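Local coordinates for protein tubulin-binding cofactor A (Leishmania major, PDB 4CQI) that probably acts as a tubulin-folding chaperone, capturing beta-tubulin and stabilising it in a quasi-native state during the early steps of the folding pathway, at residues V81-S84 / V85-M89; K40-E43 / F44-E48; V73-E76 / A77-M80; V32-L35 / K36-I39. One frame throughout, in Å; residues are numbered along the deposited sequence.

Contact 1 of 4, residues V81-S84 / V85-M89; sequences VPHS and VNRIM
R87 lays its CD over one face of the H83 imidazole, one helical turn back. CD sits 3.9 Å from the centroid of the H83 ring and 30° off the ring normal, a CH-pi contact. Its nearest ring atom is H83 NE2, 3.5 Å from R87 CD. It is the CD methylene that lies over the ring; the guanidinium plane is turned 42° from it. H83 CG is anti to the backbone N (chi1 -179°), which swings the ring forward along the helix to meet R87. The R87 chain bends at chi3, and its charged end turns away from the ring to helix 23-62, where NH1 makes a salt bridge with D41.

Three other side chains lean on carbonyls of the preceding turn. N86 CG lies 3.1 Å from P82 O, which already accepts N86 N at 2.8 Å. V85 CG2 is 3.4 Å from V81 O. I88 CG1 lies 3.5 Å from S84 O, beside the I88 N to S84 O bond. P82 has no N-H to give the turn before it, and the helix kinks there. S84 OG reaches back to hydrogen-bond M80 O.

H83 and N86 are on the exposed side of helix 67-100. V81, S84 and I88 face helix 23-62, where they meet V49, L42 and T38. V85 touches V126 near the end of the chain.

Contact 2 of 4, residues K40-E43 / F44-E48; sequences KDLE and FAKRE. With SO4 (sulfate ion), chain B.
L42 and K46 form the close apolar part of this helical turn. The aliphatic stem of K46 lies against the L42 isobutyl group, with K46 CG 3.9 Å from L42 CD1. With chi1 173° and chi2 60°, L42 CD1 is placed against the lysine stem. L42 is buried, and it also packs on V81 of helix 67-100. Beside it, A45 CB rests 3.3 Å from D41 O, and A45 touches S84 of that helix.

The other side of the turn is exposed. The F44 ring comes closest to the preceding turn at CD2, 3.2 Å from K40 O, and approaches it obliquely. The same oxygen takes the F44 N-H at 2.9 Å. E43 OE2 hydrogen-bonds glycerol, and K40 NZ makes a weak bond to glycerol, which probably comes from the crystallisation liquor.

R47 CG lies 3.4 Å from E43 O, and its chain then bends at chi3 to present a guanidinium edge to a sulfate. R47 NE gives a nearly straight bond to O4 of the sulfate (2.9 Å, 170°). R47 NH2 bonds O3 at 3.0 Å, and O4 weakly. R51, one turn on, is a further donor to the sulfate. The ion, too, is probably from the liquor. Its binding suggests that R47 and R51 together can hold an anion on this surface; no natural ligand follows from it.

Contact 3 of 4, residues V73-E76 / A77-M80; sequences VVDE and AQMM
The Q78 amide lies alongside V74, with NE2 3.9 Å from V74 CG1 and 3.6 Å from V74 O. The two side chains run side by side and point the same way. The D75 carboxylate comes near the same amide but stays loose, with D75 OD1 4.5 Å from Q78 NE2. The Q78 chain is extended beyond CG (chi2 -178°), which carries the amide back along the helix toward V74. Its CG is the closer neighbour of the backbone, 3.3 Å from V74 O. That oxygen also accepts the Q78 N-H.

The two methionines lean on the preceding turn with their CG atoms. M79 CG approaches D75 O to 3.1 Å, and M80 CG lies 3.4 Å from E76 O. Both chains then bend at chi2 and chi3.

The segments are successive turns of helix 67-100, the second long helix of a three-helix bundle. V74 is the buried residue and packs on E52 and L53 of helix 23-62. A77 also meets E52. D75, E76, Q78 and both methionines are exposed.

The backbone bonds grow more bent from A77 to M80. A77 N bonds V73 O at 2.8 Å with an angle of 157°. M80 N bonds E76 O at 2.9 Å, but the angle falls to 138°, and the same N-H has a weak bond to A77 O. Two residues later, P82 leaves Q78 O without the usual helical partner.

Contact 4 of 4, residues V32-L35 / K36-I39; sequences VSAL and KRTI
T38 OG1 donates to L35 O at 2.8 Å. The same carbonyl accepts I39 N at 3.0 Å, so two donors grip one oxygen. They come from different directions. The amide approaches with a C=O...N angle of 160°, while the hydroxyl comes in at 125°. T38 OG1 lies between its backbone N and carbonyl carbon (chi1 70°), and this turns the hydroxyl back to the carbonyl three residues earlier. The buried hydroxyl is thereby satisfied within its own helix.

On the outer side, R37 folds back over S33. In the conformer given, S33 O lies over one face of the R37 guanidinium, 3.8 Å above its centre, and R37 NH1 is 2.9 Å from S33 OG. Both residues have a second conformer, so neither contact is certain. S33 O also accepts the R37 N-H.

The apolar packing runs from L35 to I39. L35 CD1 meets I39 CD1 at 3.8 Å and lies 3.6 Å from T38 OG1. I39 CG1 sits against the L35 carbonyl, 3.3 Å from its O. V32, L35, T38 and I39 are all buried, whereas K36 and R37 are exposed.

The buried side faces both other helices. L35 packs on S91, V92 and L95 of helix 67-100, and on T118 and M119 of helix 109-125. V32 meets A115 and T118. Such a helix, with apolar residues turned to two partners and charged ones turned out, is typical of the three-helix bundle of the TBCA family, here within a predicted coiled coil.

Overall arrangement
Contacts 2 and 4 are consecutive on helix 23-62, and contacts 3 and 1 on helix 67-100. Each lies within one helix; contact 1 faces both contacts 2 and 4 across the helix pair. It meets contact 2 by a salt bridge and packing, and contact 4 by packing alone. Contacts 1, 2 and 4 all lie 6 to 8 Å, centre to centre, from the middle of the chain, yet contact 2 is a surface contact and 1 and 4 are partly buried. Contact 3, about 15 Å out, is also surface. Contact 4 combines a buried threonine hydroxyl bond with leucine-isoleucine packing, contact 1 relies on CH-pi packing, contact 2 on arginine with an anion, and contact 3 on looser amide and methionine contacts.

Contact 1 of 4, residues V81-S84 / V85-M89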
ATOM      1  N   VAL A  81      -8.426  -1.174   4.676  1.00 13.37           N
ATOM      2  CA  VAL A  81      -7.554  -0.027   4.886  1.00 13.74           C
ATOM      3  C   VAL A  81      -6.415  -0.345   5.888  1.00 13.36           C
ATOM      4  O   VAL A  81      -5.239  -0.279   5.512  1.00 13.16           O
ATOM      5  CB  VAL A  81      -8.351   1.269   5.189  1.00 13.92           C
ATOM      6  CG1 VAL A  81      -7.424   2.404   5.520  1.00 14.49           C
ATOM      7  CG2 VAL A  81      -9.208   1.622   3.983  1.00 14.64           C
ATOM      8  N   PRO A  82      -6.737  -0.741   7.128  1.00 13.00           N
ATOM      9  CA  PRO A  82      -5.602  -1.121   7.967  1.00 13.60           C
ATOM     10  C   PRO A  82      -4.795  -2.290   7.434  1.00 13.78           C
ATOM     11  O   PRO A  82      -3.563  -2.290   7.578  1.00 13.19           O
ATOM     12  CB  PRO A  82      -6.235  -1.470   9.314  1.00 13.85           C
ATOM     13  CG  PRO A  82      -7.689  -1.623   9.057  1.00 13.46           C
ATOM     14  CD  PRO A  82      -7.995  -0.697   7.906  1.00 13.01           C
ATOM     15  N   HIS A  83      -5.431  -3.251   6.770  1.00 14.26           N
ATOM     16  CA  HIS A  83      -4.636  -4.306   6.179  1.00 15.23           C
ATOM     17  C   HIS A  83      -3.613  -3.741   5.222  1.00 14.49           C
ATOM     18  O   HIS A  83      -2.454  -4.145   5.242  1.00 14.86           O
ATOM     19  CB  HIS A  83      -5.485  -5.308   5.457  1.00 18.20           C
ATOM     20  CG  HIS A  83      -4.671  -6.412   4.869  1.00 21.99           C
ATOM     21  ND1 HIS A  83      -3.617  -6.997   5.573  1.00 25.97           N
ATOM     22  CD2 HIS A  83      -4.651  -6.960   3.589  1.00 23.86           C
ATOM     23  CE1 HIS A  83      -3.037  -7.926   4.783  1.00 27.11           C
ATOM     24  NE2 HIS A  83      -3.684  -7.907   3.568  1.00 27.11           N
ATOM     25  N   SER A  84      -4.028  -2.802   4.380  1.00 14.21           N
ATOM     26  CA  SER A  84      -3.108  -2.200   3.388  1.00 13.48           C
ATOM     27  C   SER A  84      -2.013  -1.381   4.070  1.00 12.81           C
ATOM     28  O   SER A  84      -0.812  -1.432   3.715  1.00 12.82           O
ATOM     29  CB  SER A  84      -3.894  -1.353   2.369  1.00 13.75           C
ATOM     30  OG  SER A  84      -4.906  -2.138   1.692  1.00 13.38           O
ATOM     31  N   VAL A  85      -2.400  -0.641   5.094  1.00 12.61           N
ATOM     32  CA  VAL A  85      -1.450   0.069   5.923  1.00 12.39           C
ATOM     33  C   VAL A  85      -0.402  -0.892   6.491  1.00 11.66           C
ATOM     34  O   VAL A  85       0.799  -0.583   6.477  1.00 12.21           O
ATOM     35  CB  VAL A  85      -2.154   0.785   7.098  1.00 12.44           C
ATOM     36  CG1 VAL A  85      -1.125   1.221   8.147  1.00 13.31           C
ATOM     37  CG2 VAL A  85      -2.966   1.984   6.606  1.00 13.19           C
ATOM     38  N   ASN A  86      -0.840  -2.033   7.014  1.00 12.08           N
ATOM     39  CA  ASN A  86       0.094  -3.008   7.645  1.00 11.93           C
ATOM     40  C   ASN A  86       1.121  -3.530   6.626  1.00 12.96           C
ATOM     41  O   ASN A  86       2.311  -3.682   6.959  1.00 12.63           O
ATOM     42  CB  ASN A  86      -0.673  -4.147   8.321  1.00 11.63           C
ATOM     43  CG  ASN A  86      -1.566  -3.656   9.443  1.00 12.41           C
ATOM     44  OD1 ASN A  86      -1.326  -2.560   9.987  1.00 11.71           O
ATOM     45  ND2 ASN A  86      -2.647  -4.443   9.779  1.00 11.29           N
ATOM     46  N   ARG A  87       0.666  -3.751   5.392  1.00 13.69           N
ATOM     47  CA  ARG A  87       1.550  -4.166   4.312  1.00 14.87           C
ATOM     48  C   ARG A  87       2.551  -3.104   3.932  1.00 13.30           C
ATOM     49  O   ARG A  87       3.717  -3.424   3.666  1.00 13.96           O
ATOM     50  CB  ARG A  87       0.774  -4.656   3.067  1.00 17.29           C
ATOM     51  CG  ARG A  87      -0.083  -5.903   3.272  1.00 21.42           C
ATOM     52  CD  ARG A  87      -1.019  -6.119   2.086  1.00 25.04           C
ATOM     53  NE  ARG A  87      -0.279  -6.430   0.847  1.00 28.35           N
ATOM     54  CZ  ARG A  87      -0.252  -5.689  -0.254  1.00 30.75           C
ATOM     55  NH1 ARG A  87      -0.948  -4.545  -0.361  1.00 26.85           N
ATOM     56  NH2 ARG A  87       0.463  -6.129  -1.285  1.00 36.93           N
ATOM     57  N   ILE A  88       2.150  -1.831   3.904  1.00 13.10           N
ATOM     58  CA  ILE A  88       3.094  -0.752   3.646  1.00 12.50           C
ATOM     59  C   ILE A  88       4.141  -0.749   4.714  1.00 13.58           C
ATOM     60  O   ILE A  88       5.343  -0.734   4.427  1.00 12.75           O
ATOM     61  CB  ILE A  88       2.444   0.646   3.610  1.00 12.75           C
ATOM     62  CG1 ILE A  88       1.538   0.785   2.373  1.00 12.63           C
ATOM     63  CG2 ILE A  88       3.518   1.736   3.585  1.00 12.65           C
ATOM     64  CD1 ILE A  88       0.544   1.965   2.474  1.00 13.42           C
ATOM     65  N   MET A  89       3.703  -0.774   5.984  1.00 14.25           N
ATOM     66  CA  MET A  89       4.673  -0.734   7.067  1.00 14.27           C
ATOM     67  C   MET A  89       5.632  -1.917   7.072  1.00 12.92           C
ATOM     68  O   MET A  89       6.805  -1.720   7.359  1.00 13.46           O
ATOM     69  CB  MET A  89       3.969  -0.564   8.410  1.00 16.47           C
ATOM     70  CG  MET A  89       3.194   0.723   8.554  1.00 17.65           C
ATOM     71  SD  MET A  89       4.224   2.205   8.610  1.00 23.19           S
ATOM     72  CE  MET A  89       4.546   2.570   6.942  1.00 22.25           C
TER

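Contact 2 of 4, residues K40-E43 / F44-E48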
ATOM      1  N   LYS A  40       0.302   2.222  -3.660  1.00 15.58           N
ATOM      2  CA  LYS A  40      -0.774   2.393  -4.616  1.00 17.18           C
ATOM      3  C   LYS A  40      -1.992   1.563  -4.177  1.00 16.01           C
ATOM      4  O   LYS A  40      -3.136   2.049  -4.234  1.00 14.26           O
ATOM      5  CB  LYS A  40      -0.314   2.009  -6.032  1.00 19.93           C
ATOM      6  CG  LYS A  40       0.874   2.810  -6.572  1.00 26.14           C
ATOM      7  CD  LYS A  40       0.584   4.295  -6.683  1.00 31.49           C
ATOM      8  CE  LYS A  40       1.524   4.963  -7.700  1.00 35.89           C
ATOM      9  NZ  LYS A  40       1.421   6.459  -7.692  1.00 41.86           N
ATOM     10  N   ASP A  41      -1.742   0.359  -3.672  1.00 15.99           N
ATOM     11  CA  ASP A  41      -2.838  -0.480  -3.119  1.00 15.50           C
ATOM     12  C   ASP A  41      -3.665   0.261  -2.086  1.00 15.30           C
ATOM     13  O   ASP A  41      -4.900   0.170  -2.086  1.00 12.81           O
ATOM     14  CB  ASP A  41      -2.334  -1.832  -2.539  1.00 15.64           C
ATOM     15  CG  ASP A  41      -1.839  -2.819  -3.612  1.00 17.33           C
ATOM     16  OD1 ASP A  41      -2.176  -2.630  -4.801  1.00 18.76           O
ATOM     17  OD2 ASP A  41      -1.082  -3.759  -3.259  1.00 17.22           O
ATOM     18  N   LEU A  42      -3.006   0.946  -1.157  1.00 13.42           N
ATOM     19  CA  LEU A  42      -3.755   1.643  -0.123  1.00 13.51           C
ATOM     20  C   LEU A  42      -4.569   2.780  -0.758  1.00 13.62           C
ATOM     21  O   LEU A  42      -5.720   3.010  -0.392  1.00 12.66           O
ATOM     22  CB  LEU A  42      -2.814   2.184   0.945  1.00 13.39           C
ATOM     23  CG  LEU A  42      -3.435   3.071   1.998  1.00 14.04           C
ATOM     24  CD1 LEU A  42      -4.544   2.345   2.793  1.00 12.31           C
ATOM     25  CD2 LEU A  42      -2.331   3.650   2.890  1.00 14.79           C
ATOM     26  N   GLU A  43      -3.965   3.513  -1.694  1.00 14.16           N
ATOM     27  CA  GLU A  43      -4.671   4.643  -2.330  1.00 15.29           C
ATOM     28  C   GLU A  43      -5.940   4.157  -3.000  1.00 14.24           C
ATOM     29  O   GLU A  43      -7.025   4.743  -2.816  1.00 12.79           O
ATOM     30  CB  GLU A  43      -3.795   5.369  -3.370  1.00 18.20           C
ATOM     31  CG  GLU A  43      -2.511   5.962  -2.789  1.00 22.67           C
ATOM     32  CD  GLU A  43      -1.512   6.531  -3.824  1.00 26.89           C
ATOM     33  OE1 GLU A  43      -1.648   6.256  -5.050  1.00 29.79           O
ATOM     34  OE2 GLU A  43      -0.562   7.243  -3.389  1.00 26.54           O
ATOM     35  N   PHE A  44      -5.824   3.062  -3.747  1.00 13.32           N
ATOM     36  CA  PHE A  44      -7.024   2.539  -4.440  1.00 13.83           C
ATOM     37  C   PHE A  44      -8.035   1.997  -3.426  1.00 13.69           C
ATOM     38  O   PHE A  44      -9.245   2.196  -3.617  1.00 14.12           O
ATOM     39  CB  PHE A  44      -6.665   1.482  -5.466  1.00 14.26           C
ATOM     40  CG  PHE A  44      -5.959   2.006  -6.676  1.00 15.77           C
ATOM     41  CD1 PHE A  44      -6.586   2.887  -7.551  1.00 16.61           C
ATOM     42  CD2 PHE A  44      -4.677   1.593  -6.975  1.00 17.51           C
ATOM     43  CE1 PHE A  44      -5.932   3.315  -8.686  1.00 17.81           C
ATOM     44  CE2 PHE A  44      -4.005   2.048  -8.104  1.00 18.42           C
ATOM     45  CZ  PHE A  44      -4.626   2.923  -8.957  1.00 18.06           C
ATOM     46  N   ALA A  45      -7.562   1.336  -2.355  1.00 14.11           N
ATOM     47  CA  ALA A  45      -8.432   0.801  -1.293  1.00 14.13           C
ATOM     48  C   ALA A  45      -9.255   1.886  -0.572  1.00 13.84           C
ATOM     49  O   ALA A  45     -10.466   1.721  -0.323  1.00 12.65           O
ATOM     50  CB  ALA A  45      -7.619  -0.026  -0.278  1.00 14.23           C
ATOM     51  N   LYS A  46      -8.612   3.008  -0.270  1.00 13.30           N
ATOM     52  CA  LYS A  46      -9.289   4.165   0.297  1.00 13.79           C
ATOM     53  C   LYS A  46     -10.351   4.780  -0.648  1.00 13.84           C
ATOM     54  O   LYS A  46     -11.450   5.103  -0.182  1.00 14.34           O
ATOM     55  CB  LYS A  46      -8.276   5.255   0.702  1.00 14.72           C
ATOM     56  CG  LYS A  46      -7.433   4.830   1.900  1.00 16.77           C
ATOM     57  CD  LYS A  46      -6.376   5.823   2.345  1.00 20.78           C
ATOM     58  CE  LYS A  46      -6.968   7.039   3.023  1.00 24.17           C
ATOM     59  NZ  LYS A  46      -5.845   7.915   3.520  1.00 28.12           N
ATOM     60  N   ARG A  47     -10.031   4.929  -1.928  1.00 13.62           N
ATOM     61  CA  ARG A  47     -10.997   5.415  -2.926  1.00 14.17           C
ATOM     62  C   ARG A  47     -12.186   4.469  -2.988  1.00 15.61           C
ATOM     63  O   ARG A  47     -13.366   4.905  -3.059  1.00 13.10           O
ATOM     64  CB  ARG A  47     -10.321   5.540  -4.316  1.00 15.30           C
ATOM     65  CG  ARG A  47      -9.340   6.703  -4.347  1.00 16.89           C
ATOM     66  CD  ARG A  47      -8.599   6.844  -5.658  1.00 19.19           C
ATOM     67  NE  ARG A  47      -9.548   7.007  -6.760  1.00 20.54           N
ATOM     68  CZ  ARG A  47      -9.308   6.680  -8.027  1.00 23.35           C
ATOM     69  NH1 ARG A  47      -8.112   6.266  -8.408  1.00 21.99           N
ATOM     70  NH2 ARG A  47     -10.281   6.807  -8.929  1.00 26.07           N
ATOM     71  N   GLU A  48     -11.884   3.161  -2.921  1.00 14.30           N
ATOM     72  CA  GLU A  48     -12.951   2.141  -3.011  1.00 14.89           C
ATOM     73  C   GLU A  48     -13.866   2.118  -1.798  1.00 15.56           C
ATOM     74  O   GLU A  48     -15.069   1.898  -1.971  1.00 14.83           O
ATOM     75  CB  GLU A  48     -12.328   0.756  -3.344  1.00 15.41           C
ATOM     76  CG  GLU A  48     -13.348  -0.342  -3.619  1.00 16.63           C
ATOM     77  CD  GLU A  48     -14.260  -0.047  -4.793  1.00 16.95           C
ATOM     78  OE1 GLU A  48     -13.984   0.828  -5.673  1.00 16.80           O
ATOM     79  OE2 GLU A  48     -15.292  -0.743  -4.829  1.00 18.26           O
TER
HETATM   80  S   SO4 B1126     -13.361   8.420  -7.352  1.00 31.91           S
HETATM   81  O1  SO4 B1126     -14.563   7.681  -6.884  1.00 33.81           O
HETATM   82  O2  SO4 B1126     -13.561   9.887  -7.373  1.00 37.40           O
HETATM   83  O3  SO4 B1126     -13.070   7.946  -8.732  1.00 29.34           O
HETATM   84  O4  SO4 B1126     -12.211   8.165  -6.458  1.00 34.35           O

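Contact 3 of 4, residues V73-E76 / A77-M80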
ATOM      1  N   VAL A  73     -19.785  -6.013   2.566  1.00 19.65           N
ATOM      2  CA  VAL A  73     -18.679  -5.576   1.687  1.00 18.47           C
ATOM      3  C   VAL A  73     -18.077  -4.235   2.157  1.00 18.33           C
ATOM      4  O   VAL A  73     -16.855  -4.083   2.112  1.00 16.99           O
ATOM      5  CB  VAL A  73     -19.154  -5.476   0.238  1.00 20.35           C
ATOM      6  CG1 VAL A  73     -18.136  -4.802  -0.677  1.00 19.10           C
ATOM      7  CG2 VAL A  73     -19.551  -6.847  -0.295  1.00 21.36           C
ATOM      8  N   VAL A  74     -18.924  -3.300   2.600  1.00 17.20           N
ATOM      9  CA  VAL A  74     -18.471  -2.003   3.127  1.00 18.35           C
ATOM     10  C   VAL A  74     -17.613  -2.221   4.371  1.00 17.67           C
ATOM     11  O   VAL A  74     -16.526  -1.615   4.517  1.00 18.43           O
ATOM     12  CB  VAL A  74     -19.655  -1.056   3.435  1.00 17.18           C
ATOM     13  CG1 VAL A  74     -19.210   0.138   4.260  1.00 18.48           C
ATOM     14  CG2 VAL A  74     -20.326  -0.610   2.124  1.00 17.87           C
ATOM     15  N   ASP A  75     -18.065  -3.113   5.250  1.00 16.35           N
ATOM     16  CA  ASP A  75     -17.318  -3.379   6.473  1.00 17.22           C
ATOM     17  C   ASP A  75     -15.947  -3.966   6.137  1.00 16.65           C
ATOM     18  O   ASP A  75     -14.902  -3.569   6.697  1.00 14.15           O
ATOM     19  CB  ASP A  75     -18.122  -4.287   7.403  1.00 18.52           C
ATOM     20  CG  ASP A  75     -17.500  -4.382   8.804  1.00 21.69           C
ATOM     21  OD1 ASP A  75     -17.102  -3.334   9.383  1.00 18.65           O
ATOM     22  OD2 ASP A  75     -17.334  -5.507   9.307  1.00 22.60           O
ATOM     23  N   GLU A  76     -15.935  -4.912   5.203  1.00 15.71           N
ATOM     24  CA  GLU A  76     -14.667  -5.451   4.716  1.00 16.87           C
ATOM     25  C   GLU A  76     -13.777  -4.439   4.008  1.00 17.22           C
ATOM     26  O   GLU A  76     -12.571  -4.507   4.175  1.00 19.73           O
ATOM     27  CB  GLU A  76     -14.928  -6.702   3.849  1.00 17.49           C
ATOM     28  CG  GLU A  76     -15.632  -7.862   4.611  1.00 17.93           C
ATOM     29  CD  GLU A  76     -14.850  -8.400   5.792  1.00 19.35           C
ATOM     30  OE1 GLU A  76     -13.607  -8.351   5.763  1.00 19.74           O
ATOM     31  OE2 GLU A  76     -15.467  -8.883   6.772  1.00 20.01           O
ATOM     32  N   ALA A  77     -14.350  -3.535   3.203  1.00 16.49           N
ATOM     33  CA  ALA A  77     -13.601  -2.464   2.580  1.00 16.37           C
ATOM     34  C   ALA A  77     -12.877  -1.591   3.625  1.00 16.68           C
ATOM     35  O   ALA A  77     -11.683  -1.228   3.461  1.00 14.17           O
ATOM     36  CB  ALA A  77     -14.492  -1.626   1.721  1.00 17.16           C
ATOM     37  N   GLN A  78     -13.563  -1.332   4.730  1.00 15.89           N
ATOM     38  CA  GLN A  78     -12.998  -0.504   5.771  1.00 16.46           C
ATOM     39  C   GLN A  78     -11.893  -1.226   6.454  1.00 16.89           C
ATOM     40  O   GLN A  78     -10.921  -0.615   6.831  1.00 16.56           O
ATOM     41  CB  GLN A  78     -14.086  -0.053   6.719  1.00 18.53           C
ATOM     42  CG  GLN A  78     -14.983   0.944   5.993  1.00 20.30           C
ATOM     43  CD  GLN A  78     -16.073   1.508   6.833  1.00 23.65           C
ATOM     44  OE1 GLN A  78     -16.105   2.729   7.117  1.00 27.86           O
ATOM     45  NE2 GLN A  78     -16.920   0.626   7.326  1.00 20.90           N
ATOM     46  N   MET A  79     -12.013  -2.536   6.620  1.00 14.83           N
ATOM     47  CA  MET A  79     -10.932  -3.291   7.271  1.00 16.22           C
ATOM     48  C   MET A  79      -9.738  -3.529   6.349  1.00 15.95           C
ATOM     49  O   MET A  79      -8.603  -3.796   6.806  1.00 14.36           O
ATOM     50  CB  MET A  79     -11.468  -4.651   7.680  1.00 17.41           C
ATOM     51  CG  MET A  79     -12.624  -4.450   8.569  1.00 21.03           C
ATOM     52  SD  MET A  79     -11.815  -4.240  10.085  1.00 24.13           S
ATOM     53  CE  MET A  79     -12.350  -5.891  10.510  1.00 18.41           C
ATOM     54  N   MET A  80      -9.986  -3.442   5.050  1.00 15.30           N
ATOM     55  CA  MET A  80      -8.878  -3.530   4.097  1.00 15.53           C
ATOM     56  C   MET A  80      -7.959  -2.291   4.121  1.00 14.03           C
ATOM     57  O   MET A  80      -6.816  -2.372   3.656  1.00 13.99           O
ATOM     58  CB  MET A  80      -9.383  -3.846   2.681  1.00 17.50           C
ATOM     59  CG  MET A  80      -9.689  -5.347   2.527  1.00 18.77           C
ATOM     60  SD  MET A  80      -8.252  -6.460   2.623  1.00 25.42           S
ATOM     61  CE  MET A  80      -7.238  -5.370   1.676  1.00 22.03           C
TER

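Contact 4 of 4, residues V32-L35 / K36-I39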
ATOM      1  N   VAL A  32      12.034  -1.772  -3.586  1.00 14.86           N
ATOM      2  CA  VAL A  32      11.473  -0.441  -3.825  1.00 15.84           C
ATOM      3  C   VAL A  32      10.202  -0.581  -4.650  1.00 16.28           C
ATOM      4  O   VAL A  32       9.187   0.062  -4.335  1.00 16.78           O
ATOM      5  CB  VAL A  32      12.503   0.509  -4.490  1.00 15.39           C
ATOM      6  CG1 VAL A  32      11.831   1.786  -5.022  1.00 14.98           C
ATOM      7  CG2 VAL A  32      13.601   0.834  -3.477  1.00 14.71           C
ATOM      8  N   SER A  33      10.233  -1.408  -5.688  1.00 16.25           N
ATOM      9  CA  SER A  33       9.046  -1.624  -6.537  0.50 17.57           C
ATOM     10  C   SER A  33       7.914  -2.246  -5.733  1.00 18.07           C
ATOM     11  O   SER A  33       6.723  -1.841  -5.853  1.00 17.80           O
ATOM     12  CB  SER A  33       9.374  -2.488  -7.760  0.50 18.41           C
ATOM     13  OG  SER A  33       8.197  -2.828  -8.480  0.50 20.35           O
ATOM     14  N   ALA A  34       8.248  -3.219  -4.893  1.00 17.79           N
ATOM     15  CA  ALA A  34       7.232  -3.830  -4.046  1.00 17.38           C
ATOM     16  C   ALA A  34       6.549  -2.804  -3.119  1.00 16.53           C
ATOM     17  O   ALA A  34       5.302  -2.822  -2.960  1.00 16.49           O
ATOM     18  CB  ALA A  34       7.859  -4.976  -3.253  1.00 18.14           C
ATOM     19  N   LEU A  35       7.346  -1.919  -2.502  1.00 15.37           N
ATOM     20  CA  LEU A  35       6.850  -0.916  -1.583  1.00 15.44           C
ATOM     21  C   LEU A  35       5.919   0.066  -2.328  1.00 16.38           C
ATOM     22  O   LEU A  35       4.830   0.408  -1.843  1.00 14.09           O
ATOM     23  CB  LEU A  35       7.986  -0.143  -0.893  1.00 14.25           C
ATOM     24  CG  LEU A  35       7.565   1.074  -0.054  1.00 14.12           C
ATOM     25  CD1 LEU A  35       6.457   0.802   0.988  1.00 13.03           C
ATOM     26  CD2 LEU A  35       8.774   1.719   0.611  1.00 13.74           C
ATOM     27  N   LYS A  36       6.380   0.517  -3.489  1.00 16.55           N
ATOM     28  CA  LYS A  36       5.581   1.399  -4.314  1.00 18.76           C
ATOM     29  C   LYS A  36       4.205   0.772  -4.593  1.00 17.63           C
ATOM     30  O   LYS A  36       3.185   1.463  -4.484  1.00 17.17           O
ATOM     31  CB  LYS A  36       6.329   1.685  -5.640  1.00 22.75           C
ATOM     32  CG  LYS A  36       5.607   2.661  -6.556  1.00 28.08           C
ATOM     33  CD  LYS A  36       6.477   3.053  -7.762  1.00 33.19           C
ATOM     34  CE  LYS A  36       5.686   3.173  -9.075  1.00 40.55           C
ATOM     35  NZ  LYS A  36       4.526   4.117  -9.062  1.00 42.57           N
ATOM     36  N   ARG A  37       4.174  -0.512  -4.943  1.00 16.70           N
ATOM     37  CA  ARG A  37       2.872  -1.231  -5.164  1.00 18.78           C
ATOM     38  C   ARG A  37       1.978  -1.261  -3.920  1.00 16.33           C
ATOM     39  O   ARG A  37       0.789  -1.011  -4.051  1.00 14.69           O
ATOM     40  CB  ARG A  37       3.076  -2.632  -5.740  0.50 20.00           C
ATOM     41  CG  ARG A  37       3.205  -2.635  -7.254  0.50 22.07           C
ATOM     42  CD  ARG A  37       3.238  -4.036  -7.804  0.50 23.70           C
ATOM     43  NE  ARG A  37       4.373  -4.758  -7.273  0.50 26.11           N
ATOM     44  CZ  ARG A  37       5.554  -4.829  -7.879  0.50 25.59           C
ATOM     45  NH1 ARG A  37       5.741  -4.234  -9.048  0.50 26.66           N
ATOM     46  NH2 ARG A  37       6.526  -5.505  -7.318  0.50 24.94           N
ATOM     47  N   THR A  38       2.525  -1.502  -2.726  1.00 15.39           N
ATOM     48  CA  THR A  38       1.710  -1.465  -1.510  1.00 14.85           C
ATOM     49  C   THR A  38       1.139  -0.069  -1.269  1.00 14.50           C
ATOM     50  O   THR A  38       0.042   0.084  -0.733  1.00 14.88           O
ATOM     51  CB  THR A  38       2.453  -1.946  -0.247  1.00 16.63           C
ATOM     52  OG1 THR A  38       3.466  -0.986   0.124  1.00 16.86           O
ATOM     53  CG2 THR A  38       3.110  -3.328  -0.465  1.00 17.45           C
ATOM     54  N   ILE A  39       1.872   0.974  -1.648  1.00 13.69           N
ATOM     55  CA  ILE A  39       1.349   2.315  -1.430  1.00 13.95           C
ATOM     56  C   ILE A  39       0.161   2.598  -2.382  1.00 15.52           C
ATOM     57  O   ILE A  39      -0.857   3.144  -1.964  1.00 13.90           O
ATOM     58  CB  ILE A  39       2.459   3.367  -1.530  1.00 13.49           C
ATOM     59  CG1 ILE A  39       3.488   3.102  -0.443  1.00 13.13           C
ATOM     60  CG2 ILE A  39       1.923   4.784  -1.395  1.00 14.56           C
ATOM     61  CD1 ILE A  39       4.783   3.856  -0.638  1.00 12.90           C
TER